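Local coordinates for protein ribokinase (Staphylococcus aureus, PDB 3RY7) that phosphorylates D-ribose at O-5 with ATP and magnesium, giving ribose 5-phosphate for nucleotide and amino-acid synthesis or the pentose phosphate pathway, at residues 63-69 with 91-95; 122-126 with 150-154; 158-162 with 265-269; 166-172 with 189-193. One frame throughout, in Å; residues are numbered along the deposited sequence.

Contact 1 (63-69 with 91-95); sequences IGTDGVA and EAKTG
T94 plugs into the turn that follows strand 56-64 and is held there by three hydrogen bonds. Its hydroxyl OG1 gives a short bond to D66 OD2, 2.6 Å long and made through the syn lone pair of that oxygen. The same OG1 accepts the backbone N-H of G64 at 2.9 Å, a fairly straight bond (154°). D66 then returns with its other oxygen: T94 N donates to D66 OD1 at 3.0 Å, from the syn side but 29° out of the carboxylate plane. One carboxylate therefore holds both the backbone and the side chain of T94, which should fix the rotation of each group. D66 manages this because its CG sits between its own N and carbonyl carbon (chi1 51°), which directs the carboxylate to T94.

The carbons of T94 are packed as well. V68 CG2 presses on T94 CB at 3.5 Å, a tight carbon pair, while T94 CG2 touches I63 CG2 at 4.0 Å and A69 CB at 4.1 Å. Further out, a water accepts from T65 N and donates to A92 O.

G95 next pairs with V13, a ribose-binding residue that V68 and A69 also touch. The contact thus lies where the α/β domain of the ribokinase fold passes into its β-sheet lid, beside the sugar site.

Contact 2 (122-126 with 150-154); sequences EDVIN and SAFEI
V124 and A151 mark where helix 121-125 comes closest to helix 145-157, their CA atoms 6.1 Å apart, and no hydrogen bond crosses between the two segments. The side chain of V124 points toward the other helix. With CG1 anti to the backbone N (chi1 175°), that methyl is pushed forward to meet A151 CB at 3.5 Å and S150 OG at 3.4 Å. I125 leaves its helix at a slant, but its chain bends round and brings CD1 onto the same cluster: it sits 3.3 Å from S150 OG and 4.0 Å from I154 CD1, the two isoleucine chains meeting at an oblique angle. I154 CD1 also makes a looser approach to V124 CG1.

On the far side of helix 145-157, F152 turns to the central sheet and packs on strands 136-140 and 161-165. Helix 128-132 adds I131 to the cluster, touching V124, A151 and I154. D123 faces elsewhere, to a salt bridge with K62.

The odd member is S150. Its OG is buried among the methyls of V124 and I125, and no hydrogen-bond partner for it is modelled; its chi1 of 126° lies off the staggered positions. The chemistry is therefore almost wholly that of methyl groups in van der Waals contact, with a small price probably paid for one enclosed hydroxyl.

Contact 3 (158-162 with 265-269); sequences HGVTT and NKSQD
K266 NZ reaches across to two oxygens of the 158-162 segment. It donates to G159 O at 2.7 Å, lying in the carbonyl plane with a C=O...N angle of 146°, and to T161 OG1 at 3.1 Å. G159 is the C-prime residue of the Schellman motif that ends helix 145-157, just before strand 161-165 of the central α/β sheet, so the lysine joins the link between helix and strand to the loop between helices 252-263 and 271-283. A weak further bond runs from NZ to D135 O, which places the ammonium among three oxygens. Bends at chi2 and chi3 bring the long chain there, and it runs antiparallel alongside the T161 side chain, with K266 CD 3.6 Å from T161 OG1.

A water does the rest of the bridging. It accepts from T161 OG1 and donates to K266 O and Q268 OE1, each at 2.8 Å, tying the threonine to the type I turn N265 to Q268. The other end of the Q268 amide is held by T218 OG1. N265 ND2 reaches past the turn to the syn lone pair of D269 OD2.

Packing is slight by comparison: T161 and Q268 both lean on I182 of the neighbouring strand. Between the two segments themselves it comes down to T161 CG2, a methyl lying 4.2 Å from Q268 OE1.

Contact 4 (166-172 with 189-193); sequences PAPAKAL and EAELL
Apolar contacts make up most of the meeting between L192, L193 and the 166-172 loop. L192 has CG anti to its backbone N (chi1 170°), which carries CD2 out to the chain opposite: it lies 3.5 Å from A169 CB and 3.4 Å from K170 N, so the methyl covers backbone as well as side chain. L193 splits its two branches. CD1 packs on P166 CB at 4.1 Å, and CD2 touches L172 CG at 3.8 Å while also approaching K170 O; L193 also touches F211 of helix 201-213.

The contacts of E189 are of a mixed kind. Its chain bends at chi2, so the aliphatic CG rests 3.2 Å from P166 O and 3.7 Å from A169 CB, and the carboxylate comes over A167, with OE2 3.1 Å from A167 CB. No direct hydrogen bond crosses here. A water supplies the polar link, donating to E189 OE2 and accepting, weakly, from A169 N. The loop is shaped by a cis peptide before P168, and K170 turns away to bond L141 O through NZ.

E189 N donates to OD1 of N186, an ATP-binding residue, and A167 touches K42 of the ribose site. N186 and E189 fit the NxxE motif of the ribokinase family, associated in relatives with magnesium and phosphate, so the loop and helix lie beside the ATP and ribose sites of the ribokinase fold.

In the fold
Contacts 2 and 3 touch on one part of the α/β domain: their centres are about 18 Å apart, and F152 CD2 packs against T162 CG2 at 3.7 Å where helix 145-157 leads into strand 161-165. That strand then runs on from contact 3 to the 166-172 loop of contact 4, with about 23 Å between centres. Contacts 2 and 3 lie away from the annotated sites, whereas contacts 1 and 4 each approach the cleft, 1 beside V13 at the lid junction and 4 beside K42 and N186; their centres stand about 27 Å apart. Contacts 1 and 3, about 34 Å apart between centres, both reach the large sheet.

Contact 1 (63-69 with 91-95)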
loop_
_atom_site.group_PDB
_atom_site.type_symbol
_atom_site.label_atom_id
_atom_site.label_comp_id
_atom_site.label_asym_id
_atom_site.label_seq_id
_atom_site.Cartn_x
_atom_site.Cartn_y
_atom_site.Cartn_z
ATOM N N ILE A 63 0.868 -3.047 -27.879
ATOM C CA ILE A 63 0.631 -4.312 -27.204
ATOM C C ILE A 63 0.200 -5.379 -28.199
ATOM O O ILE A 63 0.061 -5.121 -29.405
ATOM C CB ILE A 63 -0.463 -4.183 -26.161
ATOM C CG1 ILE A 63 -1.768 -3.729 -26.821
ATOM C CG2 ILE A 63 -0.025 -3.195 -25.073
ATOM C CD1 ILE A 63 -2.869 -3.400 -25.817
ATOM N N GLY A 64 -0.005 -6.587 -27.692
ATOM C CA GLY A 64 -0.420 -7.678 -28.541
ATOM C C GLY A 64 -1.936 -7.727 -28.644
ATOM O O GLY A 64 -2.646 -6.860 -28.120
ATOM N N THR A 65 -2.425 -8.758 -29.327
ATOM C CA THR A 65 -3.850 -8.993 -29.452
ATOM C C THR A 65 -4.268 -10.111 -28.492
ATOM O O THR A 65 -5.327 -10.719 -28.647
ATOM C CB THR A 65 -4.209 -9.364 -30.903
ATOM O OG1 THR A 65 -3.355 -10.428 -31.351
ATOM C CG2 THR A 65 -4.015 -8.139 -31.830
ATOM N N ASP A 66 -3.426 -10.370 -27.497
ATOM C CA ASP A 66 -3.679 -11.414 -26.512
ATOM C C ASP A 66 -4.554 -10.950 -25.342
ATOM O O ASP A 66 -5.014 -11.766 -24.555
ATOM C CB ASP A 66 -2.362 -12.048 -26.015
ATOM C CG ASP A 66 -1.337 -11.007 -25.557
ATOM O OD1 ASP A 66 -0.180 -11.390 -25.272
ATOM O OD2 ASP A 66 -1.690 -9.811 -25.491
ATOM N N GLY A 67 -4.811 -9.653 -25.248
ATOM C CA GLY A 67 -5.700 -9.149 -24.226
ATOM C C GLY A 67 -5.128 -9.147 -22.817
ATOM O O GLY A 67 -5.830 -8.808 -21.869
ATOM N N VAL A 68 -3.853 -9.489 -22.659
ATOM C CA VAL A 68 -3.306 -9.610 -21.309
ATOM C C VAL A 68 -3.128 -8.264 -20.608
ATOM O O VAL A 68 -3.030 -8.214 -19.389
ATOM C CB VAL A 68 -1.989 -10.414 -21.255
ATOM C CG1 VAL A 68 -2.241 -11.887 -21.566
ATOM C CG2 VAL A 68 -0.956 -9.850 -22.198
ATOM N N ALA A 69 -3.093 -7.173 -21.366
ATOM C CA ALA A 69 -2.965 -5.844 -20.760
ATOM C C ALA A 69 -4.274 -5.064 -20.775
ATOM O O ALA A 69 -4.279 -3.856 -20.555
ATOM C CB ALA A 69 -1.876 -5.047 -21.451
ATOM N N GLU A 91 1.700 -9.919 -34.234
ATOM C CA GLU A 91 3.095 -10.251 -34.492
ATOM C C GLU A 91 3.832 -10.769 -33.252
ATOM O O GLU A 91 4.794 -11.539 -33.353
ATOM C CB GLU A 91 3.813 -9.010 -35.029
ATOM C CG GLU A 91 5.348 -9.142 -35.147
ATOM C CD GLU A 91 5.994 -7.946 -35.860
ATOM O OE1 GLU A 91 7.219 -7.984 -36.123
ATOM O OE2 GLU A 91 5.268 -6.968 -36.155
ATOM N N ALA A 92 3.403 -10.314 -32.082
ATOM C CA ALA A 92 4.071 -10.682 -30.841
ATOM C C ALA A 92 3.066 -10.587 -29.708
ATOM O O ALA A 92 2.071 -9.873 -29.810
ATOM C CB ALA A 92 5.281 -9.760 -30.568
ATOM N N LYS A 93 3.326 -11.321 -28.634
ATOM C CA LYS A 93 2.518 -11.202 -27.450
ATOM C C LYS A 93 2.851 -9.881 -26.757
ATOM O O LYS A 93 3.882 -9.268 -27.028
ATOM C CB LYS A 93 2.770 -12.402 -26.552
ATOM C CG LYS A 93 2.394 -13.724 -27.213
ATOM C CD LYS A 93 2.846 -14.892 -26.363
ATOM C CE LYS A 93 4.344 -14.793 -26.061
ATOM N NZ LYS A 93 5.197 -15.462 -27.100
ATOM N N THR A 94 1.959 -9.421 -25.898
ATOM C CA THR A 94 2.226 -8.214 -25.137
ATOM C C THR A 94 3.525 -8.345 -24.352
ATOM O O THR A 94 3.873 -9.429 -23.878
ATOM C CB THR A 94 1.073 -7.903 -24.198
ATOM O OG1 THR A 94 -0.109 -7.765 -24.990
ATOM C CG2 THR A 94 1.342 -6.605 -23.420
ATOM N N GLY A 95 4.265 -7.246 -24.257
ATOM C CA GLY A 95 5.505 -7.230 -23.493
ATOM C C GLY A 95 5.238 -7.648 -22.054
ATOM O O GLY A 95 4.172 -7.358 -21.514
HETATM O O HOH W 1 -0.682 -10.868 -29.387
HETATM O O HOH W 2 -3.183 -6.708 -24.098
#

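Contact 2 (122-126 with 150-154)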
loop_
_atom_site.group_PDB
_atom_site.type_symbol
_atom_site.label_atom_id
_atom_site.label_comp_id
_atom_site.label_asym_id
_atom_site.label_seq_id
_atom_site.Cartn_x
_atom_site.Cartn_y
_atom_site.Cartn_z
ATOM N N GLU A 122 6.619 3.518 -38.908
ATOM C CA GLU A 122 5.281 3.640 -39.428
ATOM C C GLU A 122 4.197 3.623 -38.398
ATOM O O GLU A 122 3.268 4.326 -38.539
ATOM C CB GLU A 122 4.982 2.716 -40.603
ATOM C CG GLU A 122 5.798 1.520 -40.702
ATOM C CD GLU A 122 7.215 1.780 -41.013
ATOM O OE1 GLU A 122 7.484 2.323 -42.068
ATOM O OE2 GLU A 122 8.071 1.415 -40.227
ATOM N N ASP A 123 4.363 2.862 -37.336
ATOM C CA ASP A 123 3.460 2.937 -36.195
ATOM C C ASP A 123 3.452 4.354 -35.654
ATOM O O ASP A 123 2.404 4.898 -35.324
ATOM C CB ASP A 123 3.900 1.966 -35.093
ATOM C CG ASP A 123 3.638 0.513 -35.463
ATOM O OD1 ASP A 123 2.593 0.237 -36.113
ATOM O OD2 ASP A 123 4.478 -0.342 -35.120
ATOM N N VAL A 124 4.635 4.947 -35.565
ATOM C CA VAL A 124 4.778 6.292 -35.028
ATOM C C VAL A 124 4.192 7.357 -35.956
ATOM O O VAL A 124 3.435 8.216 -35.512
ATOM C CB VAL A 124 6.256 6.615 -34.750
ATOM C CG1 VAL A 124 6.408 8.086 -34.306
ATOM C CG2 VAL A 124 6.823 5.650 -33.689
ATOM N N ILE A 125 4.555 7.306 -37.237
ATOM C CA ILE A 125 4.046 8.270 -38.233
ATOM C C ILE A 125 2.540 8.277 -38.147
ATOM O O ILE A 125 1.889 9.325 -38.144
ATOM C CB ILE A 125 4.437 7.867 -39.655
ATOM C CG1 ILE A 125 5.771 8.495 -40.036
ATOM C CG2 ILE A 125 3.378 8.328 -40.650
ATOM C CD1 ILE A 125 6.812 8.415 -38.958
ATOM N N ASN A 126 1.991 7.077 -38.038
ATOM C CA ASN A 126 0.564 6.906 -37.897
ATOM C C ASN A 126 -0.034 7.761 -36.781
ATOM O O ASN A 126 -1.202 8.125 -36.843
ATOM C CB ASN A 126 0.254 5.427 -37.662
ATOM C CG ASN A 126 -0.948 4.959 -38.438
ATOM O OD1 ASN A 126 -0.817 4.472 -39.566
ATOM N ND2 ASN A 126 -2.134 5.105 -37.844
ATOM N N SER A 150 12.085 8.411 -35.194
ATOM C CA SER A 150 11.043 8.934 -36.063
ATOM C C SER A 150 10.090 9.887 -35.317
ATOM O O SER A 150 9.643 10.909 -35.871
ATOM C CB SER A 150 10.303 7.782 -36.751
ATOM O OG SER A 150 8.916 7.887 -36.525
ATOM N N ALA A 151 9.796 9.567 -34.056
ATOM C CA ALA A 151 8.936 10.419 -33.246
ATOM C C ALA A 151 9.643 11.745 -32.904
ATOM O O ALA A 151 9.018 12.805 -32.872
ATOM C CB ALA A 151 8.513 9.693 -31.978
ATOM N N PHE A 152 10.951 11.666 -32.667
ATOM C CA PHE A 152 11.736 12.848 -32.304
ATOM C C PHE A 152 11.990 13.740 -33.535
ATOM O O PHE A 152 12.116 14.952 -33.404
ATOM C CB PHE A 152 13.061 12.440 -31.638
ATOM C CG PHE A 152 12.927 12.062 -30.169
ATOM C CD1 PHE A 152 14.067 11.830 -29.390
ATOM C CD2 PHE A 152 11.670 11.956 -29.569
ATOM C CE1 PHE A 152 13.953 11.479 -28.023
ATOM C CE2 PHE A 152 11.546 11.626 -28.205
ATOM C CZ PHE A 152 12.692 11.382 -27.431
ATOM N N GLU A 153 12.055 13.141 -34.723
ATOM C CA GLU A 153 12.169 13.928 -35.975
ATOM C C GLU A 153 10.930 14.776 -36.199
ATOM O O GLU A 153 11.015 15.984 -36.465
ATOM C CB GLU A 153 12.433 13.031 -37.174
ATOM C CG GLU A 153 13.837 12.453 -37.199
ATOM C CD GLU A 153 13.966 11.309 -38.193
ATOM O OE1 GLU A 153 12.906 10.711 -38.507
ATOM O OE2 GLU A 153 15.111 11.005 -38.636
ATOM N N ILE A 154 9.773 14.154 -36.018
ATOM C CA ILE A 154 8.501 14.860 -36.093
ATOM C C ILE A 154 8.402 15.975 -35.071
ATOM O O ILE A 154 8.003 17.102 -35.405
ATOM C CB ILE A 154 7.319 13.892 -35.890
ATOM C CG1 ILE A 154 7.252 12.873 -37.041
ATOM C CG2 ILE A 154 6.006 14.654 -35.756
ATOM C CD1 ILE A 154 6.209 11.788 -36.808
#

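Contact 3 (158-162 with 265-269)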
loop_
_atom_site.group_PDB
_atom_site.type_symbol
_atom_site.label_atom_id
_atom_site.label_comp_id
_atom_site.label_asym_id
_atom_site.label_seq_id
_atom_site.Cartn_x
_atom_site.Cartn_y
_atom_site.Cartn_z
ATOM N N HIS A 158 8.659 20.280 -35.733
ATOM C CA HIS A 158 7.555 21.179 -35.389
ATOM C C HIS A 158 7.721 21.938 -34.042
ATOM O O HIS A 158 6.740 22.388 -33.453
ATOM C CB HIS A 158 6.225 20.417 -35.410
ATOM C CG HIS A 158 5.867 19.868 -36.757
ATOM N ND1 HIS A 158 5.275 20.632 -37.733
ATOM C CD2 HIS A 158 6.024 18.628 -37.284
ATOM C CE1 HIS A 158 5.081 19.887 -38.814
ATOM N NE2 HIS A 158 5.525 18.670 -38.561
ATOM N N GLY A 159 8.952 22.091 -33.566
ATOM C CA GLY A 159 9.201 22.865 -32.351
ATOM C C GLY A 159 8.770 22.209 -31.036
ATOM O O GLY A 159 8.659 22.868 -30.002
ATOM N N VAL A 160 8.532 20.903 -31.067
ATOM C CA VAL A 160 8.119 20.172 -29.867
ATOM C C VAL A 160 9.352 19.647 -29.114
ATOM O O VAL A 160 10.238 19.030 -29.715
ATOM C CB VAL A 160 7.156 19.022 -30.219
ATOM C CG1 VAL A 160 6.802 18.195 -28.975
ATOM C CG2 VAL A 160 5.898 19.583 -30.889
ATOM N N THR A 161 9.421 19.921 -27.808
ATOM C CA THR A 161 10.565 19.518 -26.974
ATOM C C THR A 161 10.681 17.998 -26.798
ATOM O O THR A 161 9.724 17.337 -26.404
ATOM C CB THR A 161 10.471 20.170 -25.580
ATOM O OG1 THR A 161 10.368 21.584 -25.744
ATOM C CG2 THR A 161 11.707 19.840 -24.738
ATOM N N THR A 162 11.848 17.441 -27.102
ATOM C CA THR A 162 12.039 16.008 -26.942
ATOM C C THR A 162 12.757 15.641 -25.645
ATOM O O THR A 162 13.739 16.276 -25.265
ATOM C CB THR A 162 12.809 15.400 -28.105
ATOM O OG1 THR A 162 14.108 16.000 -28.184
ATOM C CG2 THR A 162 12.055 15.611 -29.411
ATOM N N ASN A 265 8.068 24.174 -17.573
ATOM C CA ASN A 265 7.587 25.183 -18.516
ATOM C C ASN A 265 8.261 24.960 -19.858
ATOM O O ASN A 265 9.372 24.422 -19.914
ATOM C CB ASN A 265 7.878 26.600 -18.006
ATOM C CG ASN A 265 7.012 26.982 -16.824
ATOM O OD1 ASN A 265 5.962 26.374 -16.584
ATOM N ND2 ASN A 265 7.440 27.999 -16.080
ATOM N N LYS A 266 7.601 25.353 -20.941
ATOM C CA LYS A 266 8.196 25.183 -22.263
ATOM C C LYS A 266 9.547 25.880 -22.343
ATOM O O LYS A 266 10.500 25.348 -22.908
ATOM C CB LYS A 266 7.265 25.711 -23.350
ATOM C CG LYS A 266 6.665 24.650 -24.272
ATOM C CD LYS A 266 7.708 23.917 -25.126
ATOM C CE LYS A 266 7.176 23.719 -26.555
ATOM N NZ LYS A 266 8.068 22.837 -27.360
ATOM N N SER A 267 9.608 27.069 -21.748
ATOM C CA SER A 267 10.808 27.901 -21.714
ATOM C C SER A 267 11.934 27.266 -20.907
ATOM O O SER A 267 13.089 27.704 -20.992
ATOM C CB SER A 267 10.469 29.260 -21.093
ATOM O OG SER A 267 9.818 29.090 -19.841
ATOM N N GLN A 268 11.589 26.240 -20.124
ATOM C CA GLN A 268 12.532 25.584 -19.221
ATOM C C GLN A 268 13.187 26.556 -18.226
ATOM O O GLN A 268 14.343 26.367 -17.821
ATOM C CB GLN A 268 13.599 24.815 -20.008
ATOM C CG GLN A 268 13.072 23.594 -20.773
ATOM C CD GLN A 268 14.197 22.777 -21.394
ATOM O OE1 GLN A 268 14.152 22.445 -22.583
ATOM N NE2 GLN A 268 15.217 22.456 -20.595
ATOM N N ASP A 269 12.447 27.590 -17.831
ATOM C CA ASP A 269 12.975 28.592 -16.898
ATOM C C ASP A 269 12.838 28.127 -15.444
ATOM O O ASP A 269 13.335 28.779 -14.525
ATOM C CB ASP A 269 12.286 29.951 -17.110
ATOM C CG ASP A 269 10.771 29.883 -16.902
ATOM O OD1 ASP A 269 10.041 30.776 -17.395
ATOM O OD2 ASP A 269 10.304 28.927 -16.247
HETATM O O HOH W 3 11.839 23.123 -23.974
#

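Contact 4 (166-172 with 189-193)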
loop_
_atom_site.group_PDB
_atom_site.type_symbol
_atom_site.label_atom_id
_atom_site.label_comp_id
_atom_site.label_asym_id
_atom_site.label_seq_id
_atom_site.Cartn_x
_atom_site.Cartn_y
_atom_site.Cartn_z
ATOM N N PRO A 166 17.013 7.385 -21.096
ATOM C CA PRO A 166 17.779 6.366 -21.818
ATOM C C PRO A 166 17.946 5.071 -21.024
ATOM O O PRO A 166 19.080 4.643 -20.774
ATOM C CB PRO A 166 19.139 7.047 -22.038
ATOM C CG PRO A 166 19.287 7.946 -20.849
ATOM C CD PRO A 166 17.887 8.414 -20.501
ATOM N N ALA A 167 16.816 4.460 -20.669
ATOM C CA ALA A 167 16.742 3.301 -19.777
ATOM C C ALA A 167 15.853 2.251 -20.419
ATOM O O ALA A 167 14.842 2.587 -21.027
ATOM C CB ALA A 167 16.142 3.719 -18.416
ATOM N N PRO A 168 16.249 0.983 -20.340
ATOM C CA PRO A 168 17.512 0.539 -19.752
ATOM C C PRO A 168 18.705 0.970 -20.614
ATOM O O PRO A 168 18.561 1.178 -21.828
ATOM C CB PRO A 168 17.376 -0.987 -19.788
ATOM C CG PRO A 168 16.524 -1.239 -21.009
ATOM C CD PRO A 168 15.521 -0.125 -20.991
ATOM N N ALA A 169 19.871 1.087 -19.984
ATOM C CA ALA A 169 21.078 1.545 -20.651
ATOM C C ALA A 169 21.351 0.798 -21.947
ATOM O O ALA A 169 21.281 -0.427 -22.008
ATOM C CB ALA A 169 22.265 1.414 -19.719
ATOM N N LYS A 170 21.650 1.557 -22.991
ATOM C CA LYS A 170 22.180 0.979 -24.219
ATOM C C LYS A 170 22.809 2.069 -25.084
ATOM O O LYS A 170 22.564 3.256 -24.868
ATOM C CB LYS A 170 21.114 0.168 -24.973
ATOM C CG LYS A 170 19.820 0.895 -25.257
ATOM C CD LYS A 170 18.819 0.001 -26.006
ATOM C CE LYS A 170 18.038 -0.913 -25.062
ATOM N NZ LYS A 170 16.853 -1.549 -25.730
ATOM N N ALA A 171 23.654 1.666 -26.022
ATOM C CA ALA A 171 24.335 2.618 -26.883
ATOM C C ALA A 171 23.331 3.259 -27.842
ATOM O O ALA A 171 22.445 2.583 -28.373
ATOM C CB ALA A 171 25.441 1.928 -27.657
ATOM N N LEU A 172 23.475 4.563 -28.059
ATOM C CA LEU A 172 22.600 5.289 -28.971
ATOM C C LEU A 172 23.382 5.779 -30.192
ATOM O O LEU A 172 24.549 6.146 -30.078
ATOM C CB LEU A 172 21.970 6.477 -28.244
ATOM C CG LEU A 172 21.413 6.192 -26.842
ATOM C CD1 LEU A 172 20.862 7.460 -26.243
ATOM C CD2 LEU A 172 20.336 5.110 -26.888
ATOM N N GLU A 189 23.444 4.901 -16.635
ATOM C CA GLU A 189 23.127 5.248 -18.021
ATOM C C GLU A 189 24.008 6.390 -18.540
ATOM O O GLU A 189 24.448 6.367 -19.689
ATOM C CB GLU A 189 21.636 5.593 -18.152
ATOM C CG GLU A 189 20.725 4.356 -18.053
ATOM C CD GLU A 189 19.436 4.589 -17.263
ATOM O OE1 GLU A 189 19.037 5.757 -17.030
ATOM O OE2 GLU A 189 18.809 3.574 -16.883
ATOM N N ALA A 190 24.271 7.376 -17.686
ATOM C CA ALA A 190 25.166 8.473 -18.031
ATOM C C ALA A 190 26.537 7.952 -18.461
ATOM O O ALA A 190 27.049 8.325 -19.523
ATOM C CB ALA A 190 25.300 9.423 -16.868
ATOM N N GLU A 191 27.113 7.112 -17.643
ATOM C CA GLU A 191 28.479 6.577 -17.882
ATOM C C GLU A 191 28.597 5.698 -19.108
ATOM O O GLU A 191 29.623 5.649 -19.711
ATOM C CB GLU A 191 28.969 5.757 -16.689
ATOM C CG GLU A 191 28.745 6.429 -15.362
ATOM C CD GLU A 191 29.032 5.514 -14.182
ATOM O OE1 GLU A 191 29.753 4.486 -14.374
ATOM O OE2 GLU A 191 28.530 5.839 -13.072
ATOM N N LEU A 192 27.550 4.997 -19.474
ATOM C CA LEU A 192 27.565 4.182 -20.683
ATOM C C LEU A 192 27.554 5.080 -21.918
ATOM O O LEU A 192 28.132 4.745 -22.958
ATOM C CB LEU A 192 26.375 3.218 -20.712
ATOM C CG LEU A 192 26.190 2.495 -22.049
ATOM C CD1 LEU A 192 27.410 1.628 -22.387
ATOM C CD2 LEU A 192 24.915 1.665 -22.053
ATOM N N LEU A 193 26.888 6.223 -21.803
ATOM C CA LEU A 193 26.780 7.135 -22.931
ATOM C C LEU A 193 28.006 8.058 -23.042
ATOM O O LEU A 193 28.512 8.292 -24.143
ATOM C CB LEU A 193 25.487 7.953 -22.832
ATOM C CG LEU A 193 24.155 7.190 -22.905
ATOM C CD1 LEU A 193 22.974 8.150 -22.864
ATOM C CD2 LEU A 193 24.087 6.325 -24.155
HETATM O O HOH W 4 20.144 0.734 -16.605
#